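Local coordinates for dehalogenase-like hydrolase (Ralstonia solanacearum, PDB 3UMB), which probably catalyses the hydrolytic dehalogenation of small (S)-2-haloalkanoic acids to (R)-2-hydroxyalkanoic acids, as a member of the HAD-like hydrolase superfamily, at residues A[65-73]-A[88-96]; A[172-182]-A[191-200]. All blocks are in the same frame, centred on the assembly; numbering follows the deposited sequence.

Overall arrangement
The two contacts illustrate how one chain uses different chemistry in its helical and its sheet parts. Contact 1 packs helix 64-78 against helix 85-96 mainly through side chains: an apolar centre around a selenomethionine, with a charged pair at its margin. Contact 2 lies in the parallel sheet of the HAD-like core, where strands 175-179 and 194-198 are joined by backbone hydrogen bonds and side chains fill in on both faces. Both are partly buried, with about half their touching residues buried; only contact 1 includes an exposed one, Arg-73. They share no element, lie on opposite sides of the chain's centre, and have centres 27 Å apart.

Contact 1: A[65-73]-A[88-96]; sequences WDVTVDALR and EATLMREYA
The indole of Trp-65 lies across the end of Met-92, a selenomethionine, whose CE methyl stands 3.5 Å from the centroid of the six-membered ring and only 2° off its normal. This CH-pi contact belongs to a Met-aromatic pair, with SE farther out above the same ring. The Met-92 chain bends at chi2 and again at chi3, which folds the methyl back over the indole and lets the whole side chain act as a knob in the hole formed by Trp-65, Thr-68, Val-69 and Leu-72. Inside that hole, Thr-68 CG2 and Val-69 CG2 each come within 3.6 Å of Met-92 CE. The same Thr-68 methyl also sits over a face of the Tyr-95 ring, 4.1 Å from its centroid. Gln-44 of helix 33-54 bonds both hydroxyls, that of Thr-68 also meeting Phe-64 O, so the polar ends turn to helix 33-54 while the methyl and ring carbons face each other. At one side of the knob, Leu-72 CD1 meets Leu-91 CD1 at 4.1 Å.

The helical segments approach to 11.3 Å between axes at 135°, within the helical region beside the Rossmann-like core, consistent with the family's helical cap, and a salt bridge marks the margin. Arg-73 grips Glu-88 side-on: NE reaches OE1 at 3.1 Å in a nearly straight bond, close to the guanidinium plane, and NH2 reaches the syn lone pair of OE2 over a doubtfully short distance. The two planar groups are turned 39° from each other, so the fork is twisted. Val-69 CG1 lies over one guanidinium face and backs the arginine.

With two nitrogens on two oxygens, the carboxylate is held in rotation as well as position, and the pairing probably favours its ionised form beside an otherwise apolar interface.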
loop_
_atom_site.group_PDB
_atom_site.type_symbol
_atom_site.label_atom_id
_atom_site.label_comp_id
_atom_site.label_asym_id
_atom_site.label_seq_id
_atom_site.Cartn_x
_atom_site.Cartn_y
_atom_site.Cartn_z
ATOM N N TRP A 65 -8.905 -10.342 -9.650
ATOM C CA TRP A 65 -8.667 -11.761 -9.723
ATOM C C TRP A 65 -7.262 -11.991 -10.135
ATOM O O TRP A 65 -6.519 -12.717 -9.478
ATOM C CB TRP A 65 -9.578 -12.417 -10.773
ATOM C CG TRP A 65 -9.263 -13.899 -10.980
ATOM C CD1 TRP A 65 -8.446 -14.449 -11.941
ATOM C CD2 TRP A 65 -9.759 -14.993 -10.209
ATOM N NE1 TRP A 65 -8.404 -15.817 -11.804
ATOM C CE2 TRP A 65 -9.209 -16.172 -10.747
ATOM C CE3 TRP A 65 -10.636 -15.093 -9.127
ATOM C CZ2 TRP A 65 -9.503 -17.430 -10.232
ATOM C CZ3 TRP A 65 -10.910 -16.335 -8.601
ATOM C CH2 TRP A 65 -10.365 -17.496 -9.171
ATOM N N ASP A 66 -6.910 -11.362 -11.234
ATOM C CA ASP A 66 -5.581 -11.509 -11.795
ATOM C C ASP A 66 -4.517 -10.876 -10.883
ATOM O O ASP A 66 -3.374 -11.376 -10.812
ATOM C CB ASP A 66 -5.544 -10.926 -13.215
ATOM C CG ASP A 66 -6.741 -11.410 -14.092
ATOM O OD1 ASP A 66 -6.720 -12.539 -14.618
ATOM O OD2 ASP A 66 -7.715 -10.672 -14.233
ATOM N N VAL A 67 -4.873 -9.772 -10.208
ATOM C CA VAL A 67 -3.992 -9.191 -9.196
ATOM C C VAL A 67 -3.797 -10.180 -8.048
ATOM O O VAL A 67 -2.729 -10.208 -7.444
ATOM C CB VAL A 67 -4.489 -7.798 -8.642
ATOM C CG1 VAL A 67 -3.655 -7.365 -7.401
ATOM C CG2 VAL A 67 -4.486 -6.690 -9.795
ATOM N N THR A 68 -4.834 -10.975 -7.731
ATOM C CA THR A 68 -4.773 -11.898 -6.594
ATOM C C THR A 68 -3.829 -13.082 -6.971
ATOM O O THR A 68 -3.091 -13.586 -6.167
ATOM C CB THR A 68 -6.182 -12.324 -6.134
ATOM O OG1 THR A 68 -6.862 -11.200 -5.570
ATOM C CG2 THR A 68 -6.136 -13.438 -5.093
ATOM N N VAL A 69 -3.845 -13.486 -8.222
ATOM C CA VAL A 69 -2.942 -14.526 -8.723
ATOM C C VAL A 69 -1.495 -14.003 -8.638
ATOM O O VAL A 69 -0.659 -14.628 -8.005
ATOM C CB VAL A 69 -3.375 -14.924 -10.165
ATOM C CG1 VAL A 69 -2.326 -15.781 -10.866
ATOM C CG2 VAL A 69 -4.763 -15.631 -10.115
ATOM N N ASP A 70 -1.252 -12.812 -9.203
ATOM C CA ASP A 70 0.050 -12.144 -9.101
ATOM C C ASP A 70 0.570 -12.125 -7.662
ATOM O O ASP A 70 1.711 -12.484 -7.402
ATOM C CB ASP A 70 -0.032 -10.712 -9.600
ATOM C CG ASP A 70 -0.377 -10.619 -11.046
ATOM O OD1 ASP A 70 -0.208 -11.648 -11.709
ATOM O OD2 ASP A 70 -0.853 -9.542 -11.504
ATOM N N ALA A 71 -0.243 -11.661 -6.733
ATOM C CA ALA A 71 0.202 -11.554 -5.345
ATOM C C ALA A 71 0.517 -12.942 -4.782
ATOM O O ALA A 71 1.475 -13.101 -4.022
ATOM C CB ALA A 71 -0.837 -10.841 -4.450
ATOM N N LEU A 72 -0.312 -13.929 -5.110
ATOM C CA LEU A 72 -0.126 -15.280 -4.583
ATOM C C LEU A 72 1.186 -15.881 -5.095
ATOM O O LEU A 72 1.913 -16.539 -4.351
ATOM C CB LEU A 72 -1.278 -16.187 -5.025
ATOM C CG LEU A 72 -1.096 -17.697 -4.758
ATOM C CD1 LEU A 72 -1.127 -17.904 -3.241
ATOM C CD2 LEU A 72 -2.145 -18.508 -5.468
ATOM N N ARG A 73 1.413 -15.705 -6.394
ATOM C CA ARG A 73 2.664 -16.059 -7.043
ATOM C C ARG A 73 3.894 -15.382 -6.470
ATOM O O ARG A 73 4.922 -16.055 -6.205
ATOM C CB ARG A 73 2.607 -15.749 -8.521
ATOM C CG ARG A 73 1.694 -16.693 -9.281
ATOM C CD ARG A 73 1.582 -16.370 -10.764
ATOM N NE ARG A 73 0.680 -17.346 -11.423
ATOM C CZ ARG A 73 0.071 -17.178 -12.601
ATOM N NH1 ARG A 73 0.223 -16.062 -13.306
ATOM N NH2 ARG A 73 -0.716 -18.131 -13.072
ATOM N N GLU A 88 -1.949 -23.734 -7.043
ATOM C CA GLU A 88 -2.485 -22.445 -7.474
ATOM C C GLU A 88 -3.988 -22.536 -7.762
ATOM O O GLU A 88 -4.772 -21.850 -7.130
ATOM C CB GLU A 88 -1.766 -21.988 -8.739
ATOM C CG GLU A 88 -2.317 -20.728 -9.331
ATOM C CD GLU A 88 -1.317 -20.027 -10.166
ATOM O OE1 GLU A 88 -0.196 -19.813 -9.683
ATOM O OE2 GLU A 88 -1.638 -19.671 -11.308
ATOM N N ALA A 89 -4.381 -23.394 -8.709
ATOM C CA ALA A 89 -5.810 -23.613 -8.981
ATOM C C ALA A 89 -6.569 -23.867 -7.674
ATOM O O ALA A 89 -7.564 -23.232 -7.401
ATOM C CB ALA A 89 -6.021 -24.750 -10.012
ATOM N N THR A 90 -6.060 -24.727 -6.816
ATOM C CA THR A 90 -6.751 -25.052 -5.561
ATOM C C THR A 90 -6.975 -23.874 -4.661
ATOM O O THR A 90 -7.983 -23.805 -3.950
ATOM C CB THR A 90 -5.971 -26.088 -4.731
ATOM O OG1 THR A 90 -5.874 -27.298 -5.472
ATOM C CG2 THR A 90 -6.679 -26.377 -3.408
ATOM N N LEU A 91 -6.018 -22.952 -4.631
ATOM C CA LEU A 91 -6.112 -21.859 -3.651
ATOM C C LEU A 91 -7.007 -20.788 -4.188
ATOM O O LEU A 91 -7.706 -20.141 -3.444
ATOM C CB LEU A 91 -4.739 -21.288 -3.284
ATOM C CG LEU A 91 -4.023 -22.062 -2.166
ATOM C CD1 LEU A 91 -2.640 -21.447 -1.928
ATOM C CD2 LEU A 91 -4.873 -22.057 -0.881
HETATM N N MSE A 92 -6.945 -20.609 -5.497
HETATM C CA MSE A 92 -7.816 -19.687 -6.211
HETATM C C MSE A 92 -9.306 -20.168 -6.126
HETATM O O MSE A 92 -10.163 -19.383 -5.678
HETATM C CB MSE A 92 -7.278 -19.437 -7.654
HETATM C CG MSE A 92 -5.950 -18.500 -7.755
HETATM SE SE MSE A 92 -5.965 -16.972 -6.498
HETATM C CE MSE A 92 -7.282 -15.853 -7.510
ATOM N N ARG A 93 -9.594 -21.441 -6.442
ATOM C CA ARG A 93 -10.917 -22.040 -6.157
ATOM C C ARG A 93 -11.386 -21.691 -4.775
ATOM O O ARG A 93 -12.490 -21.193 -4.570
ATOM C CB ARG A 93 -10.897 -23.573 -6.246
ATOM C CG ARG A 93 -10.789 -24.107 -7.672
ATOM C CD ARG A 93 -11.127 -25.593 -7.793
ATOM N NE ARG A 93 -9.946 -26.469 -7.854
ATOM C CZ ARG A 93 -9.206 -26.717 -8.944
ATOM N NH1 ARG A 93 -9.470 -26.137 -10.121
ATOM N NH2 ARG A 93 -8.168 -27.551 -8.851
ATOM N N GLU A 94 -10.529 -21.944 -3.805
ATOM C CA GLU A 94 -10.865 -21.612 -2.462
ATOM C C GLU A 94 -11.255 -20.161 -2.382
ATOM O O GLU A 94 -12.172 -19.814 -1.646
ATOM C CB GLU A 94 -9.692 -21.886 -1.531
ATOM C CG GLU A 94 -10.137 -22.051 -0.130
ATOM C CD GLU A 94 -10.777 -23.385 0.121
ATOM O OE1 GLU A 94 -10.408 -24.374 -0.571
ATOM O OE2 GLU A 94 -11.645 -23.431 1.016
ATOM N N TYR A 95 -10.556 -19.316 -3.143
ATOM C CA TYR A 95 -10.771 -17.853 -3.085
ATOM C C TYR A 95 -12.103 -17.485 -3.724
ATOM O O TYR A 95 -12.820 -16.637 -3.207
ATOM C CB TYR A 95 -9.610 -17.039 -3.742
ATOM C CG TYR A 95 -9.356 -15.677 -3.070
ATOM C CD1 TYR A 95 -8.132 -15.378 -2.494
ATOM C CD2 TYR A 95 -10.355 -14.719 -2.976
ATOM C CE1 TYR A 95 -7.906 -14.159 -1.850
ATOM C CE2 TYR A 95 -10.135 -13.501 -2.337
ATOM C CZ TYR A 95 -8.909 -13.230 -1.782
ATOM O OH TYR A 95 -8.695 -12.025 -1.155
ATOM N N ALA A 96 -12.418 -18.132 -4.847
ATOM C CA ALA A 96 -13.686 -17.896 -5.546
ATOM C C ALA A 96 -14.872 -18.065 -4.634
ATOM O O ALA A 96 -15.780 -17.259 -4.679
ATOM C CB ALA A 96 -13.819 -18.795 -6.762
#

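Contact 2: A[172-182]-A[191-200]; sequences AAQILFVSSNG and HGFTTFWINR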
loop_
_atom_site.group_PDB
_atom_site.type_symbol
_atom_site.label_atom_id
_atom_site.label_comp_id
_atom_site.label_asym_id
_atom_site.label_seq_id
_atom_site.Cartn_x
_atom_site.Cartn_y
_atom_site.Cartn_z
ATOM N N ALA A 172 -23.536 10.640 -0.827
ATOM C CA ALA A 172 -22.676 9.909 0.128
ATOM C C ALA A 172 -23.141 10.050 1.600
ATOM O O ALA A 172 -23.176 9.063 2.352
ATOM C CB ALA A 172 -21.230 10.396 -0.004
ATOM N N ALA A 173 -23.497 11.270 1.998
ATOM C CA ALA A 173 -23.876 11.529 3.407
ATOM C C ALA A 173 -25.036 10.667 3.882
ATOM O O ALA A 173 -25.160 10.393 5.085
ATOM C CB ALA A 173 -24.181 12.981 3.636
ATOM N N GLN A 174 -25.847 10.200 2.948
ATOM C CA GLN A 174 -27.020 9.409 3.298
ATOM C C GLN A 174 -26.831 7.902 3.104
ATOM O O GLN A 174 -27.792 7.147 3.203
ATOM C CB GLN A 174 -28.227 9.885 2.455
ATOM C CG GLN A 174 -28.632 11.351 2.734
ATOM C CD GLN A 174 -29.656 11.898 1.724
ATOM O OE1 GLN A 174 -30.431 11.140 1.112
ATOM N NE2 GLN A 174 -29.661 13.231 1.554
ATOM N N ILE A 175 -25.617 7.468 2.780
ATOM C CA ILE A 175 -25.308 6.039 2.692
ATOM C C ILE A 175 -24.454 5.708 3.902
ATOM O O ILE A 175 -23.566 6.473 4.265
ATOM C CB ILE A 175 -24.597 5.682 1.361
ATOM C CG1 ILE A 175 -25.505 6.054 0.176
ATOM C CG2 ILE A 175 -24.238 4.194 1.290
ATOM C CD1 ILE A 175 -24.968 5.660 -1.205
ATOM N N LEU A 176 -24.781 4.608 4.578
ATOM C CA LEU A 176 -23.890 4.066 5.600
ATOM C C LEU A 176 -22.922 3.098 4.921
ATOM O O LEU A 176 -23.320 2.096 4.298
ATOM C CB LEU A 176 -24.631 3.362 6.738
ATOM C CG LEU A 176 -23.696 2.779 7.815
ATOM C CD1 LEU A 176 -22.874 3.864 8.545
ATOM C CD2 LEU A 176 -24.497 1.939 8.806
ATOM N N PHE A 177 -21.641 3.415 5.066
ATOM C CA PHE A 177 -20.586 2.636 4.457
ATOM C C PHE A 177 -19.952 1.757 5.523
ATOM O O PHE A 177 -19.433 2.247 6.525
ATOM C CB PHE A 177 -19.544 3.563 3.842
ATOM C CG PHE A 177 -18.470 2.823 3.131
ATOM C CD1 PHE A 177 -18.624 2.469 1.801
ATOM C CD2 PHE A 177 -17.332 2.388 3.823
ATOM C CE1 PHE A 177 -17.626 1.713 1.157
ATOM C CE2 PHE A 177 -16.351 1.645 3.204
ATOM C CZ PHE A 177 -16.469 1.314 1.857
ATOM N N VAL A 178 -19.967 0.457 5.276
ATOM C CA VAL A 178 -19.468 -0.540 6.212
ATOM C C VAL A 178 -18.286 -1.304 5.638
ATOM O O VAL A 178 -18.367 -1.861 4.544
ATOM C CB VAL A 178 -20.575 -1.558 6.551
ATOM C CG1 VAL A 178 -20.049 -2.623 7.545
ATOM C CG2 VAL A 178 -21.803 -0.817 7.107
ATOM N N SER A 179 -17.176 -1.286 6.374
ATOM C CA SER A 179 -15.948 -2.059 6.011
ATOM C C SER A 179 -15.260 -2.672 7.216
ATOM O O SER A 179 -15.342 -2.143 8.299
ATOM C CB SER A 179 -14.913 -1.159 5.346
ATOM O OG SER A 179 -13.909 -2.005 4.767
ATOM N N SER A 180 -14.590 -3.795 7.005
ATOM C CA SER A 180 -13.659 -4.323 7.992
ATOM C C SER A 180 -12.282 -3.704 8.001
ATOM O O SER A 180 -11.505 -3.898 8.936
ATOM C CB SER A 180 -13.438 -5.783 7.738
ATOM O OG SER A 180 -14.481 -6.421 8.390
ATOM N N ASN A 181 -11.945 -3.002 6.946
ATOM C CA ASN A 181 -10.586 -2.565 6.788
ATOM C C ASN A 181 -10.578 -1.125 7.262
ATOM O O ASN A 181 -11.318 -0.268 6.752
ATOM C CB ASN A 181 -10.172 -2.730 5.346
ATOM C CG ASN A 181 -10.071 -4.183 4.937
ATOM O OD1 ASN A 181 -9.516 -4.969 5.656
ATOM N ND2 ASN A 181 -10.582 -4.529 3.770
ATOM N N GLY A 182 -9.797 -0.872 8.296
ATOM C CA GLY A 182 -9.680 0.480 8.839
ATOM C C GLY A 182 -9.353 1.516 7.787
ATOM O O GLY A 182 -9.935 2.600 7.792
ATOM N N HIS A 191 -14.519 10.582 1.724
ATOM C CA HIS A 191 -15.402 10.818 0.584
ATOM C C HIS A 191 -16.742 11.455 0.989
ATOM O O HIS A 191 -17.409 12.069 0.176
ATOM C CB HIS A 191 -15.640 9.514 -0.149
ATOM C CG HIS A 191 -16.351 9.663 -1.464
ATOM N ND1 HIS A 191 -15.748 10.207 -2.577
ATOM C CD2 HIS A 191 -17.603 9.321 -1.845
ATOM C CE1 HIS A 191 -16.594 10.173 -3.592
ATOM N NE2 HIS A 191 -17.729 9.645 -3.175
ATOM N N GLY A 192 -17.107 11.320 2.257
ATOM C CA GLY A 192 -18.321 11.932 2.811
ATOM C C GLY A 192 -19.424 10.952 3.235
ATOM O O GLY A 192 -20.548 11.390 3.461
ATOM N N PHE A 193 -19.145 9.653 3.307
ATOM C CA PHE A 193 -20.144 8.689 3.815
ATOM C C PHE A 193 -20.234 8.747 5.315
ATOM O O PHE A 193 -19.305 9.167 5.991
ATOM C CB PHE A 193 -19.799 7.231 3.509
ATOM C CG PHE A 193 -19.733 6.899 2.055
ATOM C CD1 PHE A 193 -20.854 6.446 1.375
ATOM C CD2 PHE A 193 -18.521 7.001 1.357
ATOM C CE1 PHE A 193 -20.786 6.124 0.020
ATOM C CE2 PHE A 193 -18.448 6.661 0.029
ATOM C CZ PHE A 193 -19.589 6.214 -0.650
ATOM N N THR A 194 -21.356 8.278 5.837
ATOM C CA THR A 194 -21.412 7.887 7.243
ATOM C C THR A 194 -20.805 6.510 7.235
ATOM O O THR A 194 -21.257 5.641 6.494
ATOM C CB THR A 194 -22.870 7.749 7.795
ATOM O OG1 THR A 194 -23.603 8.950 7.536
ATOM C CG2 THR A 194 -22.842 7.459 9.307
ATOM N N THR A 195 -19.782 6.284 8.041
ATOM C CA THR A 195 -19.130 5.000 7.984
ATOM C C THR A 195 -19.129 4.260 9.332
ATOM O O THR A 195 -19.020 4.863 10.397
ATOM C CB THR A 195 -17.677 5.176 7.515
ATOM O OG1 THR A 195 -16.977 5.885 8.518
ATOM C CG2 THR A 195 -17.598 5.957 6.232
ATOM N N PHE A 196 -19.170 2.939 9.240
ATOM C CA PHE A 196 -19.033 2.079 10.375
ATOM C C PHE A 196 -17.890 1.096 10.105
ATOM O O PHE A 196 -17.865 0.449 9.068
ATOM C CB PHE A 196 -20.335 1.293 10.580
ATOM C CG PHE A 196 -20.329 0.428 11.807
ATOM C CD1 PHE A 196 -20.809 0.931 13.030
ATOM C CD2 PHE A 196 -19.842 -0.878 11.755
ATOM C CE1 PHE A 196 -20.787 0.160 14.179
ATOM C CE2 PHE A 196 -19.825 -1.678 12.931
ATOM C CZ PHE A 196 -20.305 -1.144 14.137
ATOM N N TRP A 197 -16.991 0.932 11.074
ATOM C CA TRP A 197 -15.858 0.039 10.938
ATOM C C TRP A 197 -16.057 -1.228 11.770
ATOM O O TRP A 197 -16.074 -1.163 13.008
ATOM C CB TRP A 197 -14.588 0.788 11.385
ATOM C CG TRP A 197 -13.326 -0.029 11.344
ATOM C CD1 TRP A 197 -13.013 -1.033 10.473
ATOM C CD2 TRP A 197 -12.181 0.127 12.199
ATOM N NE1 TRP A 197 -11.740 -1.541 10.753
ATOM C CE2 TRP A 197 -11.220 -0.839 11.810
ATOM C CE3 TRP A 197 -11.876 0.990 13.254
ATOM C CZ2 TRP A 197 -9.997 -0.952 12.435
ATOM C CZ3 TRP A 197 -10.654 0.852 13.881
ATOM C CH2 TRP A 197 -9.730 -0.094 13.454
ATOM N N ILE A 198 -16.160 -2.372 11.096
ATOM C CA ILE A 198 -16.189 -3.657 11.768
ATOM C C ILE A 198 -14.753 -4.048 12.021
ATOM O O ILE A 198 -14.101 -4.648 11.201
ATOM C CB ILE A 198 -16.993 -4.774 11.006
ATOM C CG1 ILE A 198 -18.379 -4.259 10.617
ATOM C CG2 ILE A 198 -17.159 -6.032 11.922
ATOM C CD1 ILE A 198 -19.324 -5.262 9.982
ATOM N N ASN A 199 -14.263 -3.652 13.182
ATOM C CA ASN A 199 -12.912 -3.914 13.600
ATOM C C ASN A 199 -12.827 -5.300 14.276
ATOM O O ASN A 199 -12.819 -5.422 15.512
ATOM C CB ASN A 199 -12.474 -2.764 14.543
ATOM C CG ASN A 199 -11.055 -2.898 15.017
ATOM O OD1 ASN A 199 -10.289 -3.704 14.484
ATOM N ND2 ASN A 199 -10.694 -2.118 16.046
ATOM N N ARG A 200 -12.747 -6.338 13.446
ATOM C CA ARG A 200 -12.828 -7.723 13.928
ATOM C C ARG A 200 -11.647 -8.183 14.794
ATOM O O ARG A 200 -11.804 -9.041 15.655
ATOM C CB ARG A 200 -12.978 -8.691 12.742
ATOM C CG ARG A 200 -14.348 -8.625 12.117
ATOM C CD ARG A 200 -14.555 -9.751 11.112
ATOM N NE ARG A 200 -15.780 -9.573 10.329
ATOM C CZ ARG A 200 -17.013 -9.691 10.817
ATOM N NH1 ARG A 200 -17.207 -9.975 12.118
ATOM N NH2 ARG A 200 -18.070 -9.512 10.010
HETATM O O HOH W 1 -11.318 -6.177 10.951
#
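Strands 175-179 and 194-198 are the two parallel strands of a beta-alpha-beta crossover, connected through helix 182-191 in the Rossmann-like core of the HAD fold. Phe-177 N gives a bond to Thr-194 O at 2.7 Å and Phe-177 O takes one from Phe-196 N, a pattern continued by Ser-179 with Phe-196 and Ile-198.

Side chains then seal the two faces. On the helix 182-191 side, Phe-193 has CG beside its backbone N (chi1 -62°), which lays the ring between neighbours: the Ala-172 methyl is over one face, 4.2 Å from the centroid, while Phe-177 CG approaches the opposite face. The Phe-177 and Phe-193 rings meet obliquely, planes at 41°. Ile-175 runs alongside Phe-193, its CB 3.8 Å from CD1 at the ring edge. Both phenylalanines also touch Ala-188 of the crossover helix.

Across the sheet, Leu-176 swings CD1 onto the neighbouring strand, 3.7 Å from Thr-194 CG2 and also against Phe-196 CB. Farther along, the CG1 branch of Val-178 meets Ile-198 CD1 at 3.7 Å. Leu-222 of helix 219-227 covers Leu-176 and Phe-196 on this face.

At the C-terminal end of the strands, Ser-179 OG accepts from Asn-181 N in an ST turn and also bonds Asp-10 and Asp-184, tying the turn to the residue after strand 6-9 and to the start of helix 182-191. Trp-197, with CG anti to the backbone N, directs its indole toward this turn and is sandwiched between Gly-182 CA on one face and Asn-199 CB on the other. Its NE1 donates to Ser-180 O at 3.0 Å; the acceptor lies in the indole plane, yet the nitrogen stands above the carbonyl plane, 72° out of it.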